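Long-range contact in anti-sigma-I factor RsgI2 (Clostridium thermocellum, PDB 4B9P), which probably holds the sigma factor SigI2 inactive, sensing polysaccharide outside the cell through the cellulose-binding family 3 module that makes up this chain: residues I44-T49 against D150-Y155. Numbering follows the deposited sequence.
Sequences IRYYYT and DKITVY. With CA (calcium ion), chain B.
The backbones of Arg45 and Thr153 face each other as an antiparallel hydrogen-bonded pair. Arg45 N donates to Thr153 O at 2.9 Å, with an N-H...O angle of 162°. Thr153 N returns a longer bond to Arg45 O (3.2 Å), more bent at 149°. Each acceptor also takes a CA-H...O contact, Thr153 O from Ile44 CA and Arg45 O from Ile152 CA.

Apolar contacts lie on the face carrying Ile44, Tyr46, Ile152 and Val154. Both isoleucines set CG2 anti to the backbone N, and these methyls meet at 3.5 Å; the CD1 tip of Ile152 reaches the edge of the Tyr46 ring at CD2 (3.8 Å). Ile152 and Val154 also touch strand 7-13 of the other sheet, which places this face in the core of the beta-sandwich.

Polar and aromatic groups gather on the other face. The extended Arg45 chain crosses Tyr155 at about a right angle, its CD 3.6 Å from Tyr155 CE1, and CE1 sits over one guanidinium face; with the planes 47° apart this is no parallel stack. Arg45 NE forms a salt bridge with Glu89. Tyr47 and Tyr155 approach from opposite directions, their OH atoms 2.9 Å apart. Tyr155 OH receives a hydrogen bond from Thr153 OG1 (3.0 Å) and is also hydrogen-bonded to Glu165 OE2.

Beyond the pairing, Thr49 binds calcium through O and OG1, with Asp51, Asp132, Ser135 and Asp136 completing the protein ligands. The chemistry implies that two backbone bonds hold the strands while hydrocarbon packs into the sandwich interior; on the Arg45 face, clustered hydroxyls and an arginine packed on tyrosine have polar ends tied to Glu89 and Glu165 outside the pair.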
# COMPACT_ATOMS: atom_id res chain seq x y z
N ILE A 44 -4.59 -5.09 1.29
CA ILE A 44 -4.52 -3.65 1.53
C ILE A 44 -4.31 -2.97 0.20
O ILE A 44 -3.44 -3.43 -0.55
CB ILE A 44 -3.33 -3.35 2.45
CG1 ILE A 44 -3.45 -4.07 3.80
CG2 ILE A 44 -3.21 -1.84 2.68
CD1 ILE A 44 -2.15 -4.07 4.57
N ARG A 45 -5.06 -1.91 -0.11
CA ARG A 45 -4.92 -1.25 -1.42
C ARG A 45 -4.57 0.22 -1.27
O ARG A 45 -5.23 0.98 -0.57
CB ARG A 45 -6.22 -1.35 -2.24
CG ARG A 45 -6.53 -2.76 -2.59
CD ARG A 45 -7.77 -2.82 -3.44
NE ARG A 45 -8.01 -4.21 -3.82
CZ ARG A 45 -9.11 -4.61 -4.40
NH1 ARG A 45 -10.07 -3.72 -4.67
NH2 ARG A 45 -9.27 -5.89 -4.70
N TYR A 46 -3.51 0.60 -1.99
CA TYR A 46 -3.07 1.99 -2.12
C TYR A 46 -3.41 2.40 -3.56
O TYR A 46 -2.82 1.87 -4.50
CB TYR A 46 -1.54 2.07 -1.89
CG TYR A 46 -1.01 3.49 -1.98
CD1 TYR A 46 -0.62 4.06 -3.22
CD2 TYR A 46 -0.84 4.28 -0.83
CE1 TYR A 46 -0.17 5.37 -3.29
CE2 TYR A 46 -0.36 5.60 -0.90
CZ TYR A 46 -0.01 6.12 -2.13
OH TYR A 46 0.43 7.40 -2.12
N TYR A 47 -4.33 3.34 -3.70
CA TYR A 47 -4.85 3.75 -5.02
C TYR A 47 -4.12 4.96 -5.57
O TYR A 47 -3.81 5.90 -4.82
CB TYR A 47 -6.32 4.13 -4.89
CG TYR A 47 -7.24 3.02 -4.56
CD1 TYR A 47 -7.71 2.15 -5.56
CD2 TYR A 47 -7.62 2.78 -3.24
CE1 TYR A 47 -8.60 1.13 -5.26
CE2 TYR A 47 -8.49 1.76 -2.93
CZ TYR A 47 -8.96 0.93 -3.92
OH TYR A 47 -9.84 -0.08 -3.54
N TYR A 48 -3.85 4.96 -6.87
CA TYR A 48 -3.07 6.04 -7.45
C TYR A 48 -3.36 6.07 -8.96
O TYR A 48 -4.05 5.21 -9.51
CB TYR A 48 -1.58 5.83 -7.16
CG TYR A 48 -0.92 4.64 -7.87
CD1 TYR A 48 -1.08 3.33 -7.38
CD2 TYR A 48 -0.12 4.83 -8.98
CE1 TYR A 48 -0.51 2.26 -8.01
CE2 TYR A 48 0.50 3.74 -9.60
CZ TYR A 48 0.30 2.47 -9.09
OH TYR A 48 0.89 1.40 -9.71
N THR A 49 -2.82 7.11 -9.61
CA THR A 49 -2.80 7.15 -11.08
C THR A 49 -1.38 6.93 -11.57
O THR A 49 -0.45 7.63 -11.17
CB THR A 49 -3.33 8.49 -11.58
OG1 THR A 49 -2.70 9.55 -10.83
CG2 THR A 49 -4.87 8.55 -11.44
N ASP A 150 -7.79 7.10 6.05
CA ASP A 150 -9.01 6.50 5.52
C ASP A 150 -8.97 6.21 4.01
O ASP A 150 -9.88 5.58 3.49
CB ASP A 150 -10.20 7.46 5.75
CG ASP A 150 -10.46 7.72 7.22
OD1 ASP A 150 -10.71 6.72 7.92
OD2 ASP A 150 -10.37 8.87 7.69
N LYS A 151 -7.92 6.66 3.29
CA LYS A 151 -7.92 6.55 1.83
C LYS A 151 -7.09 5.39 1.32
O LYS A 151 -6.83 5.29 0.13
CB LYS A 151 -7.48 7.86 1.19
CG LYS A 151 -8.52 8.96 1.33
CD LYS A 151 -8.02 10.29 0.67
CE LYS A 151 -8.51 10.49 -0.69
NZ LYS A 151 -7.74 11.66 -1.28
N ILE A 152 -6.68 4.51 2.23
CA ILE A 152 -6.13 3.20 1.90
C ILE A 152 -7.15 2.19 2.42
O ILE A 152 -7.64 2.32 3.54
CB ILE A 152 -4.75 3.00 2.57
CG1 ILE A 152 -3.72 3.88 1.84
CG2 ILE A 152 -4.34 1.51 2.58
CD1 ILE A 152 -2.39 3.97 2.60
N THR A 153 -7.53 1.21 1.60
CA THR A 153 -8.58 0.29 2.04
C THR A 153 -8.00 -1.04 2.46
O THR A 153 -6.91 -1.42 2.05
CB THR A 153 -9.61 0.04 0.91
OG1 THR A 153 -8.90 -0.34 -0.28
CG2 THR A 153 -10.44 1.29 0.64
N VAL A 154 -8.74 -1.75 3.31
CA VAL A 154 -8.31 -3.06 3.81
C VAL A 154 -9.50 -4.00 3.76
O VAL A 154 -10.61 -3.63 4.19
CB VAL A 154 -7.76 -3.02 5.26
CG1 VAL A 154 -7.22 -4.40 5.66
CG2 VAL A 154 -6.69 -1.94 5.43
N TYR A 155 -9.27 -5.19 3.20
CA TYR A 155 -10.29 -6.22 3.06
C TYR A 155 -9.86 -7.46 3.82
O TYR A 155 -8.67 -7.81 3.82
CB TYR A 155 -10.47 -6.63 1.59
CG TYR A 155 -10.67 -5.42 0.74
CD1 TYR A 155 -9.57 -4.67 0.32
CD2 TYR A 155 -11.93 -5.01 0.36
CE1 TYR A 155 -9.71 -3.55 -0.45
CE2 TYR A 155 -12.08 -3.83 -0.45
CZ TYR A 155 -10.94 -3.11 -0.84
OH TYR A 155 -10.98 -1.96 -1.61
CA CA B . -0.35 9.96 -10.42
O HOH W 1 1.48 8.73 -9.28